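Long-range contacts in viral protein F93 (Sulfolobus turreted icosahedral virus, PDB 2CO5), which probably binds DNA through a winged-helix fold and acts as an intracellular, disulfide-linked dimer in the infected archaeal host: residues I13-N21 with L30-I40; I51-R61 with L71-E80. One frame throughout, in Å; residues are numbered along the deposited sequence.

In the fold
From the N terminus the chain runs through helix 9-20, the short strand 24-26 and helix 30-38; interaction 1 closes this first loop by crossing the two helices nearly at a right angle. Helix 44-56 follows, and interaction 2 closes a second loop through the wing hairpin, strands 60-63 and 70-73, reaching the start of helix 75-92. The loops lie in series, neither enclosing the other, with centres about 15 Å apart. They meet in one apolar core, where Leu-30 packs on Ile-51, Ile-14 on Leu-54 and Leu-18 on Leu-60, tying the helical bundle to the sheet of the winged helix.

Interaction 1. Residues I13-N21 with L30-I40; sequences IILKVLVIN and LRSEILKRFDI
Val-17 is the knob of this contact, set into a hole formed by Leu-30, Glu-33, Ile-34 and Phe-38. Its two methyls divide the work: CG1, anti to the backbone N (chi1 162°), reaches Leu-30 CD1 at 3.7 Å and Glu-33 CB, while CG2 lies against Ile-34 CG1 and the edge of the Phe-38 ring. A compact branched residue suits the spot, filling both sides of the hole from a short stem. Lys-16 CG meets the same edge, 3.8 Å from Phe-38 CZ. One turn earlier, Ile-13 crosses Ile-34 at about a right angle, CG2 to CG2 at 3.8 Å. Ile-91 of the second subunit covers this flank, packing on Ile-13, Phe-38 and Ile-40.

Asn-21, just past the helix end, uses one amide nitrogen twice. ND2 donates to Val-17 O at 2.6 Å and to Glu-33 OE1 at 3.2 Å, the latter nearly straight (164°) but from above the carboxylate plane. Both acceptors lie close to the amide plane, which fixes its rotation. Arg-37 lays a guanidinium face over the same OE1 without a directed N-H.

Glu-33 thus combines one hydrogen bond with two long ion pairs, to Lys-36 and Arg-37, which would favour its ionised form; branched aliphatics and one aromatic edge fill the crossing of helix 9-20 and helix 30-38 (93°, axes 10.1 Å apart) in the helical core of the winged helix.

Interaction 2. Residues I51-R61 with L71-E80; sequences IDSLIDDKILR and LFLTEKGMKE
Arg-61 and Phe-72 face each other as a hydrogen-bonded antiparallel pair of the wing hairpin. Each backbone N donates to the other's O at 2.7 Å, and their side chains share a sheet face. The guanidinium lies flat on the ring, planes 7° apart, with Arg-61 CZ 4.4 Å from the Phe-72 ring centroid, an off-centre cation-pi contact. A bend at chi3 (98°) turns the arginine's end over its neighbour.

The neighbouring pair, Leu-60 and Leu-73, points to the other face, where Leu-60 CD2 meets Leu-73 CD1 at 3.7 Å. Leu-71 continues this apolar layer, its CD2 against Ile-55 CD1 of helix 44-56; aliphatic residues suit this side, which faces Leu-18 and Leu-30.

Thr-74 is the N-cap of helix 75-92. Its OG1 accepts from Gly-77 N at 3.0 Å; it also lies 2.7 Å from Lys-58 O and 3.0 Å from Ile-59 O, and its one proton can serve either carbonyl. The threonine N donates to Ile-59 O. Gly-77 suits its place because a side chain there would run into Ile-59 O, which its bare CA meets in a CA-H...O contact at 3.5 Å. A Schellman motif, with Lys-58 at positive phi, ends helix 44-56, and the chain leaving it presents both carbonyls to the threonine. Lys-76 extends fully, NZ bonding Asp-57 O at 3.0 Å and forming a salt bridge with Asp-57 OD1; Tyr-6 OH holds the other carboxylate oxygen.

Two helix ends are thus joined through polar groups at the base of the wing, and the lysine probably offsets negative charge there.

Interaction 1. Residues I13-N21 with L30-I40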
loop_
_atom_site.group_PDB
_atom_site.type_symbol
_atom_site.label_atom_id
_atom_site.label_comp_id
_atom_site.label_asym_id
_atom_site.label_seq_id
_atom_site.Cartn_x
_atom_site.Cartn_y
_atom_site.Cartn_z
ATOM N N ILE B 13 -0.736 -0.211 8.855
ATOM C CA ILE B 13 -1.589 -0.762 9.890
ATOM C C ILE B 13 -0.872 -0.886 11.238
ATOM O O ILE B 13 -1.434 -0.525 12.271
ATOM C CB ILE B 13 -2.157 -2.123 9.456
ATOM C CG1 ILE B 13 -3.247 -1.911 8.410
ATOM C CG2 ILE B 13 -2.702 -2.869 10.645
ATOM C CD1 ILE B 13 -3.625 -3.157 7.665
ATOM N N ILE B 14 0.366 -1.381 11.231
ATOM C CA ILE B 14 1.157 -1.488 12.458
ATOM C C ILE B 14 1.354 -0.115 13.109
ATOM O O ILE B 14 1.105 0.049 14.305
ATOM C CB ILE B 14 2.541 -2.130 12.205
ATOM C CG1 ILE B 14 2.388 -3.632 11.906
ATOM C CG2 ILE B 14 3.448 -1.918 13.409
ATOM C CD1 ILE B 14 3.655 -4.304 11.411
ATOM N N LEU B 15 1.801 0.858 12.320
ATOM C CA LEU B 15 2.021 2.228 12.816
ATOM C C LEU B 15 0.733 2.892 13.308
ATOM O O LEU B 15 0.748 3.648 14.279
ATOM C CB LEU B 15 2.671 3.097 11.727
ATOM C CG LEU B 15 4.203 3.184 11.710
ATOM C CD1 LEU B 15 4.838 1.913 12.216
ATOM C CD2 LEU B 15 4.732 3.550 10.322
ATOM N N LYS B 16 -0.376 2.618 12.625
ATOM C CA LYS B 16 -1.661 3.209 12.986
ATOM C C LYS B 16 -2.147 2.677 14.333
ATOM O O LYS B 16 -2.716 3.430 15.128
ATOM C CB LYS B 16 -2.697 2.950 11.885
ATOM C CG LYS B 16 -4.105 3.535 12.133
ATOM C CD LYS B 16 -4.095 5.035 12.257
ATOM C CE LYS B 16 -5.512 5.594 12.405
ATOM N NZ LYS B 16 -5.493 7.017 12.846
ATOM N N VAL B 17 -1.924 1.386 14.579
ATOM C CA VAL B 17 -2.313 0.751 15.844
ATOM C C VAL B 17 -1.496 1.307 17.021
ATOM O O VAL B 17 -2.023 1.477 18.121
ATOM C CB VAL B 17 -2.212 -0.797 15.761
ATOM C CG1 VAL B 17 -2.190 -1.439 17.153
ATOM C CG2 VAL B 17 -3.370 -1.349 14.948
ATOM N N LEU B 18 -0.223 1.604 16.776
ATOM C CA LEU B 18 0.612 2.308 17.759
ATOM C C LEU B 18 0.086 3.714 18.072
ATOM O O LEU B 18 -0.115 4.052 19.234
ATOM C CB LEU B 18 2.068 2.379 17.284
ATOM C CG LEU B 18 2.970 1.259 17.809
ATOM C CD1 LEU B 18 3.318 1.527 19.263
ATOM C CD2 LEU B 18 2.308 -0.106 17.645
ATOM N N VAL B 19 -0.140 4.517 17.036
ATOM C CA VAL B 19 -0.695 5.873 17.193
ATOM C C VAL B 19 -2.054 5.856 17.904
ATOM O O VAL B 19 -2.313 6.675 18.785
ATOM C CB VAL B 19 -0.844 6.578 15.825
ATOM C CG1 VAL B 19 -1.668 7.861 15.949
ATOM C CG2 VAL B 19 0.520 6.870 15.234
ATOM N N ILE B 20 -2.908 4.919 17.505
ATOM C CA ILE B 20 -4.201 4.674 18.158
ATOM C C ILE B 20 -4.065 4.442 19.668
ATOM O O ILE B 20 -4.897 4.901 20.448
ATOM C CB ILE B 20 -4.909 3.444 17.521
ATOM C CG1 ILE B 20 -5.729 3.865 16.299
ATOM C CG2 ILE B 20 -5.812 2.756 18.516
ATOM C CD1 ILE B 20 -6.299 2.685 15.497
ATOM N N ASN B 21 -3.017 3.721 20.063
ATOM C CA ASN B 21 -2.769 3.386 21.463
ATOM C C ASN B 21 -1.772 4.342 22.121
ATOM O O ASN B 21 -1.064 3.966 23.052
ATOM C CB ASN B 21 -2.282 1.935 21.569
ATOM C CG ASN B 21 -3.388 0.928 21.299
ATOM O OD1 ASN B 21 -4.214 0.654 22.169
ATOM N ND2 ASN B 21 -3.410 0.374 20.089
ATOM N N LEU B 30 -0.289 -6.636 19.909
ATOM C CA LEU B 30 -0.335 -6.029 18.579
ATOM C C LEU B 30 -1.198 -6.825 17.611
ATOM O O LEU B 30 -2.027 -6.256 16.916
ATOM C CB LEU B 30 1.081 -5.868 18.005
ATOM C CG LEU B 30 1.188 -5.271 16.599
ATOM C CD1 LEU B 30 0.479 -3.919 16.509
ATOM C CD2 LEU B 30 2.649 -5.154 16.193
ATOM N N ARG B 31 -1.004 -8.140 17.570
ATOM C CA ARG B 31 -1.720 -8.983 16.609
ATOM C C ARG B 31 -3.231 -8.904 16.839
ATOM O O ARG B 31 -3.998 -8.710 15.896
ATOM C CB ARG B 31 -1.239 -10.442 16.683
ATOM C CG ARG B 31 -1.767 -11.306 15.542
ATOM C CD ARG B 31 -1.277 -12.755 15.597
ATOM N NE ARG B 31 -2.039 -13.582 14.656
ATOM C CZ ARG B 31 -1.868 -14.889 14.464
ATOM N NH1 ARG B 31 -0.942 -15.569 15.132
ATOM N NH2 ARG B 31 -2.629 -15.522 13.588
ATOM N N SER B 32 -3.638 -9.053 18.099
ATOM C CA SER B 32 -5.044 -8.943 18.492
ATOM C C SER B 32 -5.632 -7.579 18.154
ATOM O O SER B 32 -6.740 -7.492 17.639
ATOM C CB SER B 32 -5.190 -9.180 19.996
ATOM O OG SER B 32 -4.794 -10.491 20.333
ATOM N N GLU B 33 -4.887 -6.520 18.468
ATOM C CA GLU B 33 -5.312 -5.149 18.194
ATOM C C GLU B 33 -5.609 -4.942 16.716
ATOM O O GLU B 33 -6.636 -4.380 16.355
ATOM C CB GLU B 33 -4.227 -4.157 18.628
ATOM C CG GLU B 33 -4.241 -3.817 20.096
ATOM C CD GLU B 33 -5.461 -3.001 20.486
ATOM O OE1 GLU B 33 -5.631 -1.880 19.955
ATOM O OE2 GLU B 33 -6.243 -3.488 21.326
ATOM N N ILE B 34 -4.689 -5.389 15.872
ATOM C CA ILE B 34 -4.854 -5.318 14.424
ATOM C C ILE B 34 -6.103 -6.073 13.976
ATOM O O ILE B 34 -6.878 -5.572 13.156
ATOM C CB ILE B 34 -3.626 -5.899 13.699
ATOM C CG1 ILE B 34 -2.427 -4.963 13.853
ATOM C CG2 ILE B 34 -3.920 -6.120 12.223
ATOM C CD1 ILE B 34 -1.109 -5.603 13.429
ATOM N N LEU B 35 -6.292 -7.278 14.511
ATOM C CA LEU B 35 -7.465 -8.076 14.169
ATOM C C LEU B 35 -8.769 -7.381 14.567
ATOM O O LEU B 35 -9.718 -7.336 13.778
ATOM C CB LEU B 35 -7.404 -9.466 14.815
ATOM C CG LEU B 35 -8.571 -10.404 14.471
ATOM C CD1 LEU B 35 -8.721 -10.574 12.946
ATOM C CD2 LEU B 35 -8.392 -11.742 15.159
ATOM N N LYS B 36 -8.822 -6.844 15.780
ATOM C CA LYS B 36 -10.062 -6.258 16.265
ATOM C C LYS B 36 -10.335 -4.879 15.663
ATOM O O LYS B 36 -11.484 -4.541 15.402
ATOM C CB LYS B 36 -10.135 -6.254 17.800
ATOM C CG LYS B 36 -9.346 -5.194 18.544
ATOM C CD LYS B 36 -10.106 -4.801 19.815
ATOM C CE LYS B 36 -9.251 -3.992 20.771
ATOM N NZ LYS B 36 -10.067 -3.319 21.814
ATOM N N ARG B 37 -9.285 -4.098 15.423
ATOM C CA ARG B 37 -9.448 -2.766 14.828
ATOM C C ARG B 37 -9.615 -2.802 13.302
ATOM O O ARG B 37 -10.365 -1.999 12.754
ATOM C CB ARG B 37 -8.276 -1.845 15.207
ATOM C CG ARG B 37 -8.129 -1.579 16.715
ATOM C CD ARG B 37 -9.290 -0.788 17.283
ATOM N NE ARG B 37 -9.328 -0.856 18.746
ATOM C CZ ARG B 37 -8.891 0.088 19.580
ATOM N NH1 ARG B 37 -8.367 1.224 19.126
ATOM N NH2 ARG B 37 -8.983 -0.107 20.889
ATOM N N PHE B 38 -8.936 -3.722 12.620
ATOM C CA PHE B 38 -8.945 -3.736 11.154
ATOM C C PHE B 38 -9.526 -4.985 10.494
ATOM O O PHE B 38 -9.623 -5.030 9.270
ATOM C CB PHE B 38 -7.534 -3.478 10.621
ATOM C CG PHE B 38 -7.074 -2.067 10.824
ATOM C CD1 PHE B 38 -7.543 -1.049 9.999
ATOM C CD2 PHE B 38 -6.208 -1.743 11.862
ATOM C CE1 PHE B 38 -7.142 0.262 10.193
ATOM C CE2 PHE B 38 -5.799 -0.434 12.059
ATOM C CZ PHE B 38 -6.267 0.573 11.223
ATOM N N ASP B 39 -9.901 -5.991 11.280
ATOM C CA ASP B 39 -10.463 -7.229 10.730
ATOM C C ASP B 39 -9.442 -7.997 9.884
ATOM O O ASP B 39 -9.820 -8.794 9.027
ATOM C CB ASP B 39 -11.721 -6.913 9.896
ATOM C CG ASP B 39 -12.799 -7.969 10.028
ATOM O OD1 ASP B 39 -13.050 -8.432 11.162
ATOM O OD2 ASP B 39 -13.416 -8.323 8.999
ATOM N N ILE B 40 -8.156 -7.762 10.138
ATOM C CA ILE B 40 -7.073 -8.412 9.410
ATOM C C ILE B 40 -6.271 -9.284 10.372
ATOM O O ILE B 40 -5.863 -8.833 11.444
ATOM C CB ILE B 40 -6.132 -7.374 8.758
ATOM C CG1 ILE B 40 -6.895 -6.525 7.740
ATOM C CG2 ILE B 40 -4.951 -8.059 8.062
ATOM C CD1 ILE B 40 -6.109 -5.322 7.259
#

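Interaction 2. Residues I51-R61 with L71-E80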
loop_
_atom_site.group_PDB
_atom_site.type_symbol
_atom_site.label_atom_id
_atom_site.label_comp_id
_atom_site.label_asym_id
_atom_site.label_seq_id
_atom_site.Cartn_x
_atom_site.Cartn_y
_atom_site.Cartn_z
ATOM N N ILE B 51 7.794 -6.104 12.434
ATOM C CA ILE B 51 8.111 -5.409 13.670
ATOM C C ILE B 51 9.623 -5.256 13.846
ATOM O O ILE B 51 10.098 -4.172 14.179
ATOM C CB ILE B 51 7.524 -6.142 14.908
ATOM C CG1 ILE B 51 5.995 -6.099 14.888
ATOM C CG2 ILE B 51 8.029 -5.507 16.202
ATOM C CD1 ILE B 51 5.355 -7.020 15.896
ATOM N N ASP B 52 10.372 -6.335 13.611
ATOM C CA ASP B 52 11.829 -6.310 13.775
ATOM C C ASP B 52 12.455 -5.253 12.888
ATOM O O ASP B 52 13.308 -4.489 13.331
ATOM C CB ASP B 52 12.452 -7.672 13.458
ATOM C CG ASP B 52 12.206 -8.707 14.545
ATOM O OD1 ASP B 52 11.758 -8.338 15.655
ATOM O OD2 ASP B 52 12.468 -9.903 14.287
ATOM N N SER B 53 12.027 -5.211 11.632
ATOM C CA SER B 53 12.555 -4.234 10.679
ATOM C C SER B 53 12.318 -2.818 11.189
ATOM O O SER B 53 13.228 -1.995 11.173
ATOM C CB SER B 53 11.926 -4.434 9.291
ATOM O OG SER B 53 12.382 -5.650 8.706
ATOM N N LEU B 54 11.100 -2.552 11.664
ATOM C CA LEU B 54 10.735 -1.240 12.223
ATOM C C LEU B 54 11.585 -0.871 13.438
ATOM O O LEU B 54 12.013 0.270 13.572
ATOM C CB LEU B 54 9.246 -1.206 12.616
ATOM C CG LEU B 54 8.191 -0.789 11.576
ATOM C CD1 LEU B 54 8.694 -0.828 10.153
ATOM C CD2 LEU B 54 6.943 -1.645 11.729
ATOM N N ILE B 55 11.810 -1.846 14.317
ATOM C CA ILE B 55 12.627 -1.655 15.516
ATOM C C ILE B 55 14.088 -1.397 15.173
ATOM O O ILE B 55 14.717 -0.501 15.742
ATOM C CB ILE B 55 12.538 -2.880 16.462
ATOM C CG1 ILE B 55 11.161 -2.924 17.133
ATOM C CG2 ILE B 55 13.653 -2.835 17.511
ATOM C CD1 ILE B 55 10.921 -4.151 17.986
ATOM N N ASP B 56 14.636 -2.189 14.253
ATOM C CA ASP B 56 16.045 -2.049 13.889
ATOM C C ASP B 56 16.282 -0.761 13.082
ATOM O O ASP B 56 17.395 -0.246 13.072
ATOM C CB ASP B 56 16.554 -3.275 13.107
ATOM C CG ASP B 56 16.444 -4.576 13.888
ATOM O OD1 ASP B 56 16.397 -4.536 15.132
ATOM O OD2 ASP B 56 16.408 -5.650 13.243
ATOM N N ASP B 57 15.237 -0.249 12.420
ATOM C CA ASP B 57 15.295 1.032 11.689
ATOM C C ASP B 57 14.846 2.244 12.528
ATOM O O ASP B 57 14.668 3.344 11.995
ATOM C CB ASP B 57 14.427 0.954 10.425
ATOM C CG ASP B 57 14.678 2.109 9.455
ATOM O OD1 ASP B 57 15.848 2.491 9.260
ATOM O OD2 ASP B 57 13.702 2.631 8.877
ATOM N N LYS B 58 14.644 2.042 13.829
ATOM C CA LYS B 58 14.339 3.135 14.764
ATOM C C LYS B 58 12.998 3.826 14.509
ATOM O O LYS B 58 12.789 4.947 14.961
ATOM C CB LYS B 58 15.463 4.187 14.774
ATOM C CG LYS B 58 16.892 3.639 14.775
ATOM C CD LYS B 58 17.126 2.632 15.889
ATOM C CE LYS B 58 18.612 2.367 16.087
ATOM N NZ LYS B 58 18.860 1.171 16.937
ATOM N N ILE B 59 12.098 3.152 13.798
ATOM C CA ILE B 59 10.717 3.611 13.624
ATOM C C ILE B 59 9.952 3.285 14.901
ATOM O O ILE B 59 9.229 4.123 15.447
ATOM C CB ILE B 59 10.029 2.903 12.419
ATOM C CG1 ILE B 59 10.752 3.231 11.106
ATOM C CG2 ILE B 59 8.553 3.287 12.327
ATOM C CD1 ILE B 59 10.777 4.710 10.754
ATOM N N LEU B 60 10.127 2.050 15.364
ATOM C CA LEU B 60 9.669 1.627 16.680
ATOM C C LEU B 60 10.860 1.504 17.622
ATOM O O LEU B 60 12.014 1.399 17.181
ATOM C CB LEU B 60 8.958 0.272 16.603
ATOM C CG LEU B 60 7.623 0.208 15.867
ATOM C CD1 LEU B 60 7.075 -1.216 15.917
ATOM C CD2 LEU B 60 6.632 1.188 16.471
ATOM N N ARG B 61 10.558 1.525 18.917
ATOM C CA ARG B 61 11.505 1.188 19.977
ATOM C C ARG B 61 10.900 0.076 20.824
ATOM O O ARG B 61 9.682 0.020 21.000
ATOM C CB ARG B 61 11.797 2.408 20.859
ATOM C CG ARG B 61 12.228 2.070 22.301
ATOM C CD ARG B 61 12.886 3.229 23.035
ATOM N NE ARG B 61 11.975 3.964 23.916
ATOM C CZ ARG B 61 11.183 4.968 23.540
ATOM N NH1 ARG B 61 11.145 5.379 22.273
ATOM N NH2 ARG B 61 10.421 5.578 24.450
ATOM N N LEU B 71 6.324 -1.979 22.967
ATOM C CA LEU B 71 6.665 -1.235 21.761
ATOM C C LEU B 71 6.362 0.248 21.967
ATOM O O LEU B 71 5.368 0.611 22.593
ATOM C CB LEU B 71 5.894 -1.771 20.546
ATOM C CG LEU B 71 6.244 -3.186 20.080
ATOM C CD1 LEU B 71 5.339 -3.613 18.921
ATOM C CD2 LEU B 71 7.730 -3.281 19.685
ATOM N N PHE B 72 7.250 1.089 21.445
ATOM C CA PHE B 72 7.077 2.532 21.444
ATOM C C PHE B 72 7.266 3.047 20.027
ATOM O O PHE B 72 8.148 2.576 19.306
ATOM C CB PHE B 72 8.112 3.200 22.339
ATOM C CG PHE B 72 7.976 2.855 23.796
ATOM C CD1 PHE B 72 8.612 1.736 24.318
ATOM C CD2 PHE B 72 7.230 3.657 24.644
ATOM C CE1 PHE B 72 8.493 1.411 25.658
ATOM C CE2 PHE B 72 7.114 3.344 25.996
ATOM C CZ PHE B 72 7.746 2.209 26.495
ATOM N N LEU B 73 6.440 4.021 19.644
ATOM C CA LEU B 73 6.613 4.743 18.395
ATOM C C LEU B 73 7.535 5.940 18.647
ATOM O O LEU B 73 7.250 6.777 19.480
ATOM C CB LEU B 73 5.248 5.212 17.867
ATOM C CG LEU B 73 5.175 5.709 16.423
ATOM C CD1 LEU B 73 5.517 4.598 15.453
ATOM C CD2 LEU B 73 3.794 6.257 16.124
ATOM N N THR B 74 8.644 6.008 17.921
ATOM C CA THR B 74 9.600 7.101 18.055
ATOM C C THR B 74 9.155 8.332 17.274
ATOM O O THR B 74 8.201 8.273 16.496
ATOM C CB THR B 74 10.985 6.691 17.514
ATOM O OG1 THR B 74 10.899 6.473 16.092
ATOM C CG2 THR B 74 11.483 5.426 18.212
ATOM N N GLU B 75 9.864 9.441 17.477
ATOM C CA GLU B 75 9.630 10.660 16.709
ATOM C C GLU B 75 9.804 10.383 15.222
ATOM O O GLU B 75 9.011 10.839 14.400
ATOM C CB GLU B 75 10.604 11.757 17.132
ATOM C CG GLU B 75 10.400 12.275 18.545
ATOM C CD GLU B 75 11.534 13.169 18.998
ATOM O OE1 GLU B 75 12.259 13.700 18.126
ATOM O OE2 GLU B 75 11.701 13.342 20.225
ATOM N N LYS B 76 10.851 9.624 14.884
ATOM C CA LYS B 76 11.094 9.199 13.505
ATOM C C LYS B 76 9.886 8.420 12.961
ATOM O O LYS B 76 9.485 8.602 11.804
ATOM C CB LYS B 76 12.365 8.341 13.425
ATOM C CG LYS B 76 12.716 7.833 12.016
ATOM C CD LYS B 76 13.993 6.985 12.011
ATOM C CE LYS B 76 14.247 6.380 10.635
ATOM N NZ LYS B 76 15.603 5.769 10.503
ATOM N N GLY B 77 9.322 7.555 13.802
ATOM C CA GLY B 77 8.185 6.727 13.425
ATOM C C GLY B 77 6.893 7.491 13.263
ATOM O O GLY B 77 6.092 7.178 12.385
ATOM N N MET B 78 6.672 8.483 14.121
ATOM C CA MET B 78 5.499 9.347 13.999
ATOM C C MET B 78 5.559 10.120 12.686
ATOM O O MET B 78 4.548 10.250 11.995
ATOM C CB MET B 78 5.415 10.317 15.183
ATOM C CG MET B 78 4.186 11.238 15.186
ATOM S SD MET B 78 2.571 10.414 15.239
ATOM C CE MET B 78 1.483 11.836 15.196
ATOM N N LYS B 79 6.746 10.628 12.350
ATOM C CA LYS B 79 6.957 11.328 11.082
ATOM C C LYS B 79 6.718 10.399 9.888
ATOM O O LYS B 79 6.160 10.826 8.882
ATOM C CB LYS B 79 8.369 11.927 11.013
ATOM C CG LYS B 79 8.606 12.837 9.808
ATOM C CD LYS B 79 9.937 13.570 9.906
ATOM C CE LYS B 79 10.163 14.477 8.701
ATOM N NZ LYS B 79 11.417 15.268 8.815
ATOM N N GLU B 80 7.138 9.140 10.001
ATOM C CA GLU B 80 6.895 8.148 8.945
ATOM C C GLU B 80 5.416 7.817 8.811
ATOM O O GLU B 80 4.910 7.662 7.698
ATOM C CB GLU B 80 7.683 6.859 9.210
ATOM C CG GLU B 80 7.519 5.771 8.130
ATOM C CD GLU B 80 8.097 6.175 6.782
ATOM O OE1 GLU B 80 9.218 6.730 6.750
ATOM O OE2 GLU B 80 7.439 5.924 5.751
#